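Local coordinates for Glyco_hydro_cc domain-containing protein (Blastomyces gilchristii, PDB 6UB0) that probably hydrolyses the beta-1,3-linked glucan curdlan from a chain end, as an exo-beta-1,3-glucanase of glycoside hydrolase family 128, at residues 152-157 with 190-195; 195-200 with 204-209. One frame throughout, in Å; residues are numbered along the deposited sequence.

Overall arrangement
Both contacts use helix 183-199 of the TIM-barrel-type catalytic domain and share Pro195; their centres lie about 8 Å apart. Contact 1 ties this helix to its neighbour 150-166 on the outside of the barrel, and contact 2 lays its last turn against strand 203-208. Among the places where they meet, Phe153 CZ touches Leu197 CD2 at 3.8 Å, and Leu194 of contact 1 packs on Tyr206 of contact 2. The side chains that carry the two contacts stand back from the sugar: Phe153 is about 12 Å and Tyr206 about 14 Å from a bound glucose. Phe209, however, at the end of 204-209, touches both glucose units in the glycan pocket.

Contact 1: 152-157 with 190-195; sequences DFKRYV and LKEVLP
Lys154 NZ reaches across to Glu192 OE2 at 2.9 Å, a salt bridge between two neighbouring helices, 150-166 and 183-199, on the outer layer of the TIM-barrel-type domain. The ammonium meets OE2 nearly head-on, in line with its C-O bond. Both chains have to bend to get there: Lys154 turns at its third torsion (chi3 92°), and Glu192 folds at its second (chi2 67°), which swings its carboxylate over to the lysine although its CB does not point at the other helix. The two side chains cross at about a right angle. Lys154 has a second partner in Trp196, with which it makes a cation-pi interaction, so its positive end is shared between a carboxylate and an indole.

Deeper in, the contact turns apolar. Phe153 and Val193 both point toward the opposite helix and are buried. Val193 comes in obliquely at the CD2-CE2 bond of the ring, its CG1 3.9 Å from Phe153 CD2. Within its own helix, Val157 CG2 sits over one face of the Phe153 ring, offset toward the rim, and Trp143 meets the ring with its plane steeply inclined. Beneath the helices, Val193 rests on Phe177 and Val157 on Val174, both of strand 172-180, so the paired helices pack onto the barrel wall.

On 152-157 a second ion pair runs along the helix rather than across the contact. Arg155 NH2 donates to Asp152 OD1 at 2.8 Å, almost straight at 175°, and Arg155 NH1 pairs with Glu159, so the guanidinium is gripped by two carboxylates. Asp152 OD1 is approached from its syn side and lies in the plane of the guanidinium, while Tyr156 CB sits over the centre of one guanidinium face.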
ATOM      1  N   ASP A 152       7.679  16.934  -2.893  1.00 44.28           N
ATOM      2  CA  ASP A 152       8.502  15.716  -3.064  1.00 44.57           C
ATOM      3  C   ASP A 152       7.528  14.524  -3.059  1.00 40.86           C
ATOM      4  O   ASP A 152       7.711  13.606  -3.889  1.00 43.77           O
ATOM      5  CB  ASP A 152       9.609  15.621  -2.019  1.00 45.33           C
ATOM      6  CG  ASP A 152      10.320  14.285  -2.004  1.00 45.85           C
ATOM      7  OD1 ASP A 152      10.954  13.936  -3.030  1.00 47.80           O
ATOM      8  OD2 ASP A 152      10.254  13.602  -0.960  1.00 45.42           O
ATOM      9  N   PHE A 153       6.517  14.569  -2.199  1.00 40.30           N
ATOM     10  CA  PHE A 153       5.447  13.533  -2.174  1.00 39.71           C
ATOM     11  C   PHE A 153       4.978  13.307  -3.622  1.00 39.74           C
ATOM     12  O   PHE A 153       5.144  12.210  -4.162  1.00 39.18           O
ATOM     13  CB  PHE A 153       4.315  13.867  -1.198  1.00 38.54           C
ATOM     14  CG  PHE A 153       3.176  12.879  -1.283  1.00 37.03           C
ATOM     15  CD1 PHE A 153       3.286  11.602  -0.738  1.00 36.25           C
ATOM     16  CD2 PHE A 153       2.033  13.189  -1.999  1.00 38.61           C
ATOM     17  CE1 PHE A 153       2.245  10.687  -0.859  1.00 36.78           C
ATOM     18  CE2 PHE A 153       1.000  12.272  -2.131  1.00 37.93           C
ATOM     19  CZ  PHE A 153       1.103  11.027  -1.547  1.00 37.16           C
ATOM     20  N   LYS A 154       4.508  14.358  -4.270  1.00 41.68           N
ATOM     21  CA  LYS A 154       3.775  14.307  -5.565  1.00 42.34           C
ATOM     22  C   LYS A 154       4.695  13.853  -6.698  1.00 42.28           C
ATOM     23  O   LYS A 154       4.215  13.167  -7.614  1.00 42.40           O
ATOM     24  CB  LYS A 154       3.175  15.687  -5.819  1.00 44.71           C
ATOM     25  CG  LYS A 154       2.269  16.163  -4.692  1.00 45.44           C
ATOM     26  CD  LYS A 154       1.718  17.567  -4.892  1.00 49.03           C
ATOM     27  CE  LYS A 154       0.374  17.580  -5.583  1.00 49.60           C
ATOM     28  NZ  LYS A 154      -0.280  18.903  -5.506  1.00 52.79           N
ATOM     29  N   ARG A 155       5.960  14.274  -6.660  1.00 45.61           N
ATOM     30  CA  ARG A 155       7.002  13.982  -7.676  1.00 46.99           C
ATOM     31  C   ARG A 155       7.224  12.472  -7.646  1.00 44.68           C
ATOM     32  O   ARG A 155       7.134  11.775  -8.709  1.00 43.49           O
ATOM     33  CB  ARG A 155       8.243  14.813  -7.287  1.00 52.62           C
ATOM     34  CG  ARG A 155       9.530  14.530  -8.054  1.00 57.67           C
ATOM     35  CD  ARG A 155      10.190  13.174  -7.764  1.00 60.62           C
ATOM     36  NE  ARG A 155      10.586  12.943  -6.361  1.00 62.63           N
ATOM     37  CZ  ARG A 155      11.178  11.832  -5.891  1.00 59.89           C
ATOM     38  NH1 ARG A 155      11.422  10.804  -6.691  1.00 59.25           N
ATOM     39  NH2 ARG A 155      11.499  11.741  -4.608  1.00 60.06           N
ATOM     40  N   TYR A 156       7.464  11.993  -6.421  1.00 41.51           N
ATOM     41  CA  TYR A 156       7.700  10.572  -6.098  1.00 38.62           C
ATOM     42  C   TYR A 156       6.558   9.742  -6.700  1.00 35.84           C
ATOM     43  O   TYR A 156       6.793   8.741  -7.351  1.00 36.24           O
ATOM     44  CB  TYR A 156       7.827  10.374  -4.583  1.00 36.33           C
ATOM     45  CG  TYR A 156       7.925   8.921  -4.213  1.00 34.11           C
ATOM     46  CD1 TYR A 156       9.114   8.233  -4.326  1.00 33.00           C
ATOM     47  CD2 TYR A 156       6.818   8.217  -3.760  1.00 31.83           C
ATOM     48  CE1 TYR A 156       9.212   6.886  -4.013  1.00 32.44           C
ATOM     49  CE2 TYR A 156       6.898   6.864  -3.463  1.00 31.14           C
ATOM     50  CZ  TYR A 156       8.095   6.191  -3.585  1.00 30.60           C
ATOM     51  OH  TYR A 156       8.173   4.884  -3.231  1.00 32.70           O
ATOM     52  N   VAL A 157       5.324  10.143  -6.431  1.00 35.70           N
ATOM     53  CA  VAL A 157       4.115   9.359  -6.845  1.00 34.71           C
ATOM     54  C   VAL A 157       4.044   9.334  -8.376  1.00 35.96           C
ATOM     55  O   VAL A 157       3.808   8.246  -8.983  1.00 36.31           O
ATOM     56  CB  VAL A 157       2.831   9.925  -6.212  1.00 33.56           C
ATOM     57  CG1 VAL A 157       1.619   9.171  -6.705  1.00 33.11           C
ATOM     58  CG2 VAL A 157       2.897   9.889  -4.695  1.00 32.48           C
ATOM     59  N   LEU A 190      -2.754  16.612   4.605  1.00 40.20           N
ATOM     60  CA  LEU A 190      -3.877  15.780   4.072  1.00 39.37           C
ATOM     61  C   LEU A 190      -4.800  16.656   3.213  1.00 41.56           C
ATOM     62  O   LEU A 190      -5.328  16.181   2.161  1.00 39.96           O
ATOM     63  CB  LEU A 190      -4.645  15.127   5.231  1.00 40.15           C
ATOM     64  CG  LEU A 190      -3.910  13.988   5.946  1.00 37.77           C
ATOM     65  CD1 LEU A 190      -4.619  13.602   7.228  1.00 37.26           C
ATOM     66  CD2 LEU A 190      -3.755  12.789   5.014  1.00 36.48           C
ATOM     67  N   LYS A 191      -4.994  17.909   3.610  1.00 44.32           N
ATOM     68  CA  LYS A 191      -5.786  18.877   2.799  1.00 45.69           C
ATOM     69  C   LYS A 191      -5.211  19.067   1.388  1.00 45.55           C
ATOM     70  O   LYS A 191      -6.029  19.305   0.467  1.00 45.58           O
ATOM     71  CB  LYS A 191      -5.853  20.248   3.474  1.00 48.55           C
ATOM     72  CG  LYS A 191      -6.560  20.239   4.816  1.00 50.04           C
ATOM     73  CD  LYS A 191      -6.992  21.617   5.261  1.00 52.80           C
ATOM     74  CE  LYS A 191      -7.849  21.582   6.510  1.00 53.96           C
ATOM     75  NZ  LYS A 191      -9.015  22.476   6.358  1.00 54.96           N
ATOM     76  N   GLU A 192      -3.884  18.999   1.220  1.00 45.04           N
ATOM     77  CA  GLU A 192      -3.218  19.184  -0.095  1.00 49.02           C
ATOM     78  C   GLU A 192      -3.238  17.860  -0.886  1.00 47.60           C
ATOM     79  O   GLU A 192      -3.679  17.855  -2.069  1.00 47.94           O
ATOM     80  CB  GLU A 192      -1.798  19.716   0.168  1.00 52.96           C
ATOM     81  CG  GLU A 192      -0.895  19.849  -1.053  1.00 55.93           C
ATOM     82  CD  GLU A 192      -1.268  20.886  -2.092  1.00 59.23           C
ATOM     83  OE1 GLU A 192      -1.816  21.939  -1.711  1.00 65.79           O
ATOM     84  OE2 GLU A 192      -0.983  20.643  -3.282  1.00 61.23           O
ATOM     85  N   VAL A 193      -2.834  16.751  -0.263  1.00 44.48           N
ATOM     86  CA  VAL A 193      -2.579  15.472  -1.002  1.00 42.49           C
ATOM     87  C   VAL A 193      -3.892  14.688  -1.232  1.00 39.84           C
ATOM     88  O   VAL A 193      -4.042  14.060  -2.311  1.00 38.18           O
ATOM     89  CB  VAL A 193      -1.481  14.668  -0.281  1.00 41.82           C
ATOM     90  CG1 VAL A 193      -0.293  15.572   0.039  1.00 41.75           C
ATOM     91  CG2 VAL A 193      -1.964  13.974   0.991  1.00 41.41           C
ATOM     92  N   LEU A 194      -4.866  14.720  -0.316  1.00 36.83           N
ATOM     93  CA  LEU A 194      -6.058  13.834  -0.502  1.00 36.93           C
ATOM     94  C   LEU A 194      -6.827  14.166  -1.791  1.00 37.61           C
ATOM     95  O   LEU A 194      -7.164  13.276  -2.584  1.00 36.87           O
ATOM     96  CB  LEU A 194      -6.959  13.872   0.737  1.00 34.44           C
ATOM     97  CG  LEU A 194      -6.465  13.077   1.949  1.00 33.29           C
ATOM     98  CD1 LEU A 194      -7.469  13.048   3.090  1.00 32.63           C
ATOM     99  CD2 LEU A 194      -6.089  11.647   1.550  1.00 31.15           C
ATOM    100  N   PRO A 195      -7.127  15.447  -2.081  1.00 40.16           N
ATOM    101  CA  PRO A 195      -7.781  15.785  -3.346  1.00 40.52           C
ATOM    102  C   PRO A 195      -6.918  15.371  -4.558  1.00 39.45           C
ATOM    103  O   PRO A 195      -7.432  14.778  -5.493  1.00 41.10           O
ATOM    104  CB  PRO A 195      -7.969  17.308  -3.274  1.00 41.82           C
ATOM    105  CG  PRO A 195      -7.740  17.696  -1.823  1.00 42.15           C
ATOM    106  CD  PRO A 195      -6.836  16.622  -1.247  1.00 40.46           C
TER

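Contact 2: 195-200 with 204-209; sequences PWLDSN and ERYASF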
ATOM      1  N   PRO A 195      -7.127  15.447  -2.081  1.00 40.16           N
ATOM      2  CA  PRO A 195      -7.781  15.785  -3.346  1.00 40.52           C
ATOM      3  C   PRO A 195      -6.918  15.371  -4.558  1.00 39.45           C
ATOM      4  O   PRO A 195      -7.432  14.778  -5.493  1.00 41.10           O
ATOM      5  CB  PRO A 195      -7.969  17.308  -3.274  1.00 41.82           C
ATOM      6  CG  PRO A 195      -7.740  17.696  -1.823  1.00 42.15           C
ATOM      7  CD  PRO A 195      -6.836  16.622  -1.247  1.00 40.46           C
ATOM      8  N   TRP A 196      -5.618  15.624  -4.484  1.00 39.31           N
ATOM      9  CA  TRP A 196      -4.632  15.353  -5.564  1.00 39.57           C
ATOM     10  C   TRP A 196      -4.597  13.845  -5.861  1.00 38.98           C
ATOM     11  O   TRP A 196      -4.692  13.407  -7.069  1.00 39.48           O
ATOM     12  CB  TRP A 196      -3.259  15.891  -5.125  1.00 40.84           C
ATOM     13  CG  TRP A 196      -2.230  15.796  -6.202  1.00 42.20           C
ATOM     14  CD1 TRP A 196      -2.077  16.667  -7.236  1.00 44.64           C
ATOM     15  CD2 TRP A 196      -1.262  14.750  -6.399  1.00 41.68           C
ATOM     16  NE1 TRP A 196      -1.082  16.232  -8.071  1.00 45.69           N
ATOM     17  CE2 TRP A 196      -0.553  15.071  -7.575  1.00 42.83           C
ATOM     18  CE3 TRP A 196      -0.919  13.587  -5.700  1.00 38.33           C
ATOM     19  CZ2 TRP A 196       0.475  14.274  -8.064  1.00 42.71           C
ATOM     20  CZ3 TRP A 196       0.082  12.792  -6.196  1.00 38.58           C
ATOM     21  CH2 TRP A 196       0.777  13.139  -7.359  1.00 40.49           C
ATOM     22  N   LEU A 197      -4.517  13.057  -4.787  1.00 35.85           N
ATOM     23  CA  LEU A 197      -4.542  11.572  -4.899  1.00 35.03           C
ATOM     24  C   LEU A 197      -5.891  11.177  -5.496  1.00 35.39           C
ATOM     25  O   LEU A 197      -5.912  10.304  -6.380  1.00 35.51           O
ATOM     26  CB  LEU A 197      -4.261  10.939  -3.524  1.00 32.65           C
ATOM     27  CG  LEU A 197      -2.841  11.158  -3.001  1.00 33.28           C
ATOM     28  CD1 LEU A 197      -2.740  10.962  -1.495  1.00 33.18           C
ATOM     29  CD2 LEU A 197      -1.867  10.227  -3.718  1.00 32.00           C
ATOM     30  N   ASP A 198      -6.988  11.788  -5.041  1.00 36.27           N
ATOM     31  CA  ASP A 198      -8.362  11.352  -5.436  1.00 37.70           C
ATOM     32  C   ASP A 198      -8.614  11.593  -6.953  1.00 41.96           C
ATOM     33  O   ASP A 198      -9.322  10.782  -7.605  1.00 41.89           O
ATOM     34  CB  ASP A 198      -9.383  12.071  -4.552  1.00 38.16           C
ATOM     35  CG  ASP A 198      -9.550  11.363  -3.222  1.00 38.74           C
ATOM     36  OD1 ASP A 198      -9.159  10.152  -3.154  1.00 35.84           O
ATOM     37  OD2 ASP A 198     -10.029  12.007  -2.267  1.00 37.91           O
ATOM     38  N   SER A 199      -8.032  12.633  -7.534  1.00 43.52           N
ATOM     39  CA  SER A 199      -8.234  12.966  -8.973  1.00 47.67           C
ATOM     40  C   SER A 199      -7.075  12.431  -9.824  1.00 48.34           C
ATOM     41  O   SER A 199      -7.288  12.279 -11.060  1.00 52.57           O
ATOM     42  CB  SER A 199      -8.431  14.434  -9.143  1.00 50.62           C
ATOM     43  OG  SER A 199      -7.456  15.109  -8.373  1.00 54.08           O
ATOM     44  N   ASN A 200      -5.921  12.111  -9.209  1.00 44.72           N
ATOM     45  CA  ASN A 200      -4.753  11.567  -9.953  1.00 44.37           C
ATOM     46  C   ASN A 200      -5.115  10.127 -10.332  1.00 42.61           C
ATOM     47  O   ASN A 200      -5.057   9.243  -9.481  1.00 43.51           O
ATOM     48  CB  ASN A 200      -3.425  11.758  -9.210  1.00 43.22           C
ATOM     49  CG  ASN A 200      -2.260  11.172  -9.983  1.00 43.06           C
ATOM     50  OD1 ASN A 200      -2.478  10.399 -10.910  1.00 42.40           O
ATOM     51  ND2 ASN A 200      -1.028  11.511  -9.624  1.00 44.08           N
ATOM     52  N   GLU A 204      -4.765   4.377  -8.112  1.00 34.26           N
ATOM     53  CA  GLU A 204      -5.984   3.520  -8.006  1.00 34.50           C
ATOM     54  C   GLU A 204      -6.484   3.522  -6.562  1.00 32.08           C
ATOM     55  O   GLU A 204      -7.710   3.568  -6.380  1.00 34.76           O
ATOM     56  CB  GLU A 204      -5.716   2.060  -8.431  1.00 35.99           C
ATOM     57  CG  GLU A 204      -6.911   1.106  -8.312  1.00 36.60           C
ATOM     58  CD  GLU A 204      -6.900  -0.192  -9.124  1.00 40.26           C
ATOM     59  OE1 GLU A 204      -7.735  -0.346 -10.075  1.00 46.04           O
ATOM     60  OE2 GLU A 204      -6.109  -1.083  -8.810  1.00 39.01           O
ATOM     61  N   ARG A 205      -5.572   3.374  -5.595  1.00 28.87           N
ATOM     62  CA  ARG A 205      -5.892   3.262  -4.145  1.00 27.47           C
ATOM     63  C   ARG A 205      -4.767   3.837  -3.291  1.00 26.60           C
ATOM     64  O   ARG A 205      -3.602   3.889  -3.772  1.00 24.78           O
ATOM     65  CB  ARG A 205      -6.182   1.820  -3.742  1.00 27.93           C
ATOM     66  CG  ARG A 205      -7.569   1.325  -4.142  1.00 28.85           C
ATOM     67  CD  ARG A 205      -7.880  -0.008  -3.495  1.00 30.48           C
ATOM     68  NE  ARG A 205      -9.269  -0.409  -3.584  1.00 31.09           N
ATOM     69  CZ  ARG A 205      -9.757  -1.597  -3.231  1.00 33.10           C
ATOM     70  NH1 ARG A 205      -8.952  -2.533  -2.757  1.00 33.22           N
ATOM     71  NH2 ARG A 205     -11.062  -1.825  -3.332  1.00 32.55           N
ATOM     72  N   TYR A 206      -5.106   4.335  -2.087  1.00 24.40           N
ATOM     73  CA  TYR A 206      -4.063   4.841  -1.147  1.00 23.88           C
ATOM     74  C   TYR A 206      -4.503   4.634   0.306  1.00 21.90           C
ATOM     75  O   TYR A 206      -5.722   4.470   0.533  1.00 22.05           O
ATOM     76  CB  TYR A 206      -3.683   6.290  -1.460  1.00 25.31           C
ATOM     77  CG  TYR A 206      -4.828   7.252  -1.291  1.00 25.85           C
ATOM     78  CD1 TYR A 206      -5.216   7.679  -0.035  1.00 26.81           C
ATOM     79  CD2 TYR A 206      -5.586   7.654  -2.384  1.00 27.16           C
ATOM     80  CE1 TYR A 206      -6.306   8.511   0.132  1.00 27.00           C
ATOM     81  CE2 TYR A 206      -6.666   8.511  -2.233  1.00 28.73           C
ATOM     82  CZ  TYR A 206      -7.059   8.887  -0.962  1.00 28.66           C
ATOM     83  OH  TYR A 206      -8.140   9.695  -0.807  1.00 26.87           O
ATOM     84  N   ALA A 207      -3.551   4.771   1.239  1.00 22.23           N
ATOM     85  CA  ALA A 207      -3.752   4.667   2.701  1.00 22.31           C
ATOM     86  C   ALA A 207      -2.752   5.563   3.416  1.00 22.79           C
ATOM     87  O   ALA A 207      -1.513   5.377   3.293  1.00 21.56           O
ATOM     88  CB  ALA A 207      -3.606   3.258   3.169  1.00 21.62           C
ATOM     89  N   SER A 208      -3.254   6.514   4.172  1.00 23.55           N
ATOM     90  CA  SER A 208      -2.405   7.286   5.096  1.00 24.85           C
ATOM     91  C   SER A 208      -1.898   6.353   6.170  1.00 23.75           C
ATOM     92  O   SER A 208      -2.607   5.359   6.505  1.00 23.30           O
ATOM     93  CB  SER A 208      -3.120   8.450   5.711  1.00 27.10           C
ATOM     94  OG  SER A 208      -2.257   9.573   5.679  1.00 31.89           O
ATOM     95  N   PHE A 209      -0.704   6.660   6.677  1.00 24.44           N
ATOM     96  CA  PHE A 209      -0.001   5.784   7.633  1.00 23.73           C
ATOM     97  C   PHE A 209      -0.172   6.334   9.052  1.00 24.50           C
ATOM     98  O   PHE A 209       0.423   7.330   9.368  1.00 25.61           O
ATOM     99  CB  PHE A 209       1.478   5.681   7.237  1.00 23.45           C
ATOM    100  CG  PHE A 209       2.307   4.850   8.166  1.00 23.55           C
ATOM    101  CD1 PHE A 209       2.415   3.474   8.019  1.00 22.99           C
ATOM    102  CD2 PHE A 209       3.008   5.453   9.213  1.00 25.04           C
ATOM    103  CE1 PHE A 209       3.211   2.725   8.861  1.00 24.95           C
ATOM    104  CE2 PHE A 209       3.781   4.684  10.068  1.00 25.36           C
ATOM    105  CZ  PHE A 209       3.909   3.334   9.891  1.00 25.79           C
TER
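With chi1 at 63°, Tyr206 places CG between its backbone N and carbonyl carbon and sends its ring toward helix 183-199, where Asp198, its CG anti to the carbonyl carbon and beside the backbone N, turns its carboxylate in to meet the phenol. Tyr206 OH donates to Asp198 OD1 at 2.6 Å. The acceptor lies at the ring's edge, near its plane, and receives the bond on its syn side, 32° out of the carboxylate plane. Ring and carboxylate are inclined by 41°. Other groups hold this polar cluster too: Arg5 bonds Tyr206 OH through NE and makes a salt bridge to Asp198 OD2 through NH2, while Ser2 OG bonds OD1. The arginine thus clasps both partners, which would favour a negatively charged carboxylate.

Leu197 supplies the apolar half. Its CB comes to 3.7 Å from Tyr206 CE2, and CD1 stands over the centre of one ring face, 4.2 Å above it.

This packing closes the beta-alpha-beta unit formed by strand 172-180, helix 183-199 and strand 203-208: Leu197 also touches Phe177 of the first strand and Phe153 of helix 150-166, while the backbone of Tyr206 bonds to Lys4, just before strand 5-8.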